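Local coordinates for protein phosphoserine phosphatase (Homo sapiens, PDB 6HYY) that hydrolyses O-phosphoserine to serine and phosphate as a phosphatase of the haloacid dehalogenase-like family, with a magnesium ion at its active site, at residues 85-88 with 89-93. Residues are numbered along the deposited sequence; the frame is centred on the assembly and turned at random.
Sequences PGIR and ELVSR
Leu90 N donates to Gly86 O at 3.0 Å and Val91 N to Ile87 O at 2.9 Å, the opening i to i+4 bonds of helix 87-96. Gly86 sits at the N-cap with a positive phi of 93°, where a CB would press against the carbonyl O of Pro85. At the next residue, Arg88 O takes two donors, both from Ser92: the backbone Ser92 N at 3.0 Å and the hydroxyl Ser92 OG at 2.9 Å. They come in from opposite faces of the carbonyl plane, the hydroxyl tilted further from it. With OG beside its own backbone N (chi1 -70°), the side chain folds back along the helix to get there. With an alanine in place of Ser92 the hydroxyl is gone, and Arg88 O would probably keep the backbone N-H of this pair but lose its second grip from the other face.

The apolar contacts lie on another side of the helix. In Ile87, chi1 (-170°) puts CG1 anti to the backbone N, and the turn at chi2 then carries CD1 to 3.9 Å from Val91 CG2, the two side chains meeting at a slant. Ile87 CD1 also lies 4.2 Å from Leu90 CD2, a looser touch. These are the first two turns of an amphipathic helix laid against the central sheet of the haloacid dehalogenase-like fold, with Ile87 and Leu90 joining it to strand 12-16 by packing on Phe15.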
ATOM      1  N   PRO A  85       1.607   1.780 -14.184  1.00 21.08           N
ATOM      2  CA  PRO A  85       2.694   1.656 -15.163  1.00 21.80           C
ATOM      3  C   PRO A  85       4.069   1.860 -14.540  1.00 19.62           C
ATOM      4  O   PRO A  85       4.286   2.767 -13.725  1.00 22.27           O
ATOM      5  CB  PRO A  85       2.368   2.747 -16.185  1.00 28.22           C
ATOM      6  CG  PRO A  85       0.872   2.855 -16.107  1.00 28.06           C
ATOM      7  CD  PRO A  85       0.496   2.614 -14.672  1.00 23.39           C
ATOM      8  N   GLY A  86       4.991   0.966 -14.887  1.00 19.86           N
ATOM      9  CA  GLY A  86       6.344   1.045 -14.409  1.00 20.43           C
ATOM     10  C   GLY A  86       6.644   0.258 -13.152  1.00 19.71           C
ATOM     11  O   GLY A  86       7.818  -0.002 -12.888  1.00 20.24           O
ATOM     12  N   ILE A  87       5.627  -0.127 -12.373  1.00 17.69           N
ATOM     13  CA  ILE A  87       5.955  -0.761 -11.087  1.00 17.98           C
ATOM     14  C   ILE A  87       6.533  -2.168 -11.282  1.00 19.99           C
ATOM     15  O   ILE A  87       7.448  -2.566 -10.537  1.00 17.72           O
ATOM     16  CB  ILE A  87       4.754  -0.752 -10.119  1.00 15.66           C
ATOM     17  CG1 ILE A  87       5.185  -1.199  -8.709  1.00 17.58           C
ATOM     18  CG2 ILE A  87       3.678  -1.676 -10.537  1.00 19.95           C
ATOM     19  CD1 ILE A  87       6.274  -0.324  -8.048  1.00 19.56           C
ATOM     20  N   ARG A  88       6.092  -2.928 -12.291  1.00 17.47           N
ATOM     21  CA  ARG A  88       6.690  -4.250 -12.510  1.00 17.27           C
ATOM     22  C   ARG A  88       8.181  -4.135 -12.804  1.00 17.59           C
ATOM     23  O   ARG A  88       9.006  -4.873 -12.239  1.00 19.27           O
ATOM     24  CB  ARG A  88       6.006  -4.971 -13.674  1.00 17.69           C
ATOM     25  CG  ARG A  88       4.602  -5.457 -13.428  1.00 23.16           C
ATOM     26  CD  ARG A  88       4.075  -6.099 -14.743  1.00 23.80           C
ATOM     27  NE  ARG A  88       2.643  -6.376 -14.700  1.00 26.24           N
ATOM     28  CZ  ARG A  88       1.680  -5.470 -14.924  1.00 26.43           C
ATOM     29  NH1 ARG A  88       1.961  -4.199 -15.242  1.00 23.29           N
ATOM     30  NH2 ARG A  88       0.410  -5.841 -14.835  1.00 27.56           N
ATOM     31  N   GLU A  89       8.552  -3.220 -13.705  1.00 17.29           N
ATOM     32  CA  GLU A  89       9.953  -3.040 -14.064  1.00 18.37           C
ATOM     33  C   GLU A  89      10.764  -2.552 -12.868  1.00 19.82           C
ATOM     34  O   GLU A  89      11.884  -3.019 -12.641  1.00 21.33           O
ATOM     35  CB  GLU A  89      10.079  -2.069 -15.242  1.00 24.27           C
ATOM     36  CG  GLU A  89      11.490  -2.020 -15.790  1.00 26.50           C
ATOM     37  CD  GLU A  89      11.631  -1.117 -16.998  1.00 33.13           C
ATOM     38  OE1 GLU A  89      10.611  -0.568 -17.464  1.00 32.25           O
ATOM     39  OE2 GLU A  89      12.772  -0.960 -17.473  1.00 36.21           O
ATOM     40  N   LEU A  90      10.209  -1.613 -12.096  1.00 18.25           N
ATOM     41  CA  LEU A  90      10.917  -1.071 -10.936  1.00 17.42           C
ATOM     42  C   LEU A  90      11.167  -2.146  -9.885  1.00 20.77           C
ATOM     43  O   LEU A  90      12.292  -2.273  -9.381  1.00 19.22           O
ATOM     44  CB  LEU A  90      10.137   0.097 -10.334  1.00 18.04           C
ATOM     45  CG  LEU A  90      10.781   0.729  -9.092  1.00 19.93           C
ATOM     46  CD1 LEU A  90      12.158   1.288  -9.421  1.00 24.31           C
ATOM     47  CD2 LEU A  90       9.889   1.828  -8.559  1.00 21.61           C
ATOM     48  N   VAL A  91      10.134  -2.917  -9.525  1.00 18.45           N
ATOM     49  CA  VAL A  91      10.355  -3.984  -8.539  1.00 16.68           C
ATOM     50  C   VAL A  91      11.359  -4.991  -9.077  1.00 19.90           C
ATOM     51  O   VAL A  91      12.222  -5.482  -8.337  1.00 19.10           O
ATOM     52  CB  VAL A  91       9.036  -4.666  -8.138  1.00 16.03           C
ATOM     53  CG1 VAL A  91       9.323  -5.892  -7.268  1.00 19.63           C
ATOM     54  CG2 VAL A  91       8.133  -3.704  -7.365  1.00 17.61           C
ATOM     55  N   SER A  92      11.284  -5.301 -10.371  1.00 18.82           N
ATOM     56  CA  SER A  92      12.239  -6.225 -10.974  1.00 17.54           C
ATOM     57  C   SER A  92      13.668  -5.724 -10.819  1.00 18.14           C
ATOM     58  O   SER A  92      14.562  -6.492 -10.438  1.00 20.35           O
ATOM     59  CB  SER A  92      11.896  -6.422 -12.452  1.00 21.93           C
ATOM     60  OG  SER A  92      10.694  -7.148 -12.586  1.00 23.46           O
ATOM     61  N   ARG A  93      13.911  -4.438 -11.116  1.00 18.23           N
ATOM     62  CA  ARG A  93      15.263  -3.900 -10.975  1.00 20.44           C
ATOM     63  C   ARG A  93      15.716  -3.890  -9.523  1.00 18.71           C
ATOM     64  O   ARG A  93      16.889  -4.170  -9.240  1.00 21.76           O
ATOM     65  CB  ARG A  93      15.358  -2.484 -11.547  1.00 21.29           C
ATOM     66  CG  ARG A  93      15.087  -2.417 -13.057  1.00 23.17           C
ATOM     67  CD  ARG A  93      16.180  -3.085 -13.905  1.00 28.16           C
ATOM     68  NE  ARG A  93      16.021  -4.542 -14.058  1.00 32.48           N
ATOM     69  CZ  ARG A  93      15.011  -5.171 -14.670  1.00 32.75           C
ATOM     70  NH1 ARG A  93      14.004  -4.514 -15.218  1.00 28.78           N
ATOM     71  NH2 ARG A  93      15.007  -6.495 -14.713  1.00 37.62           N
TER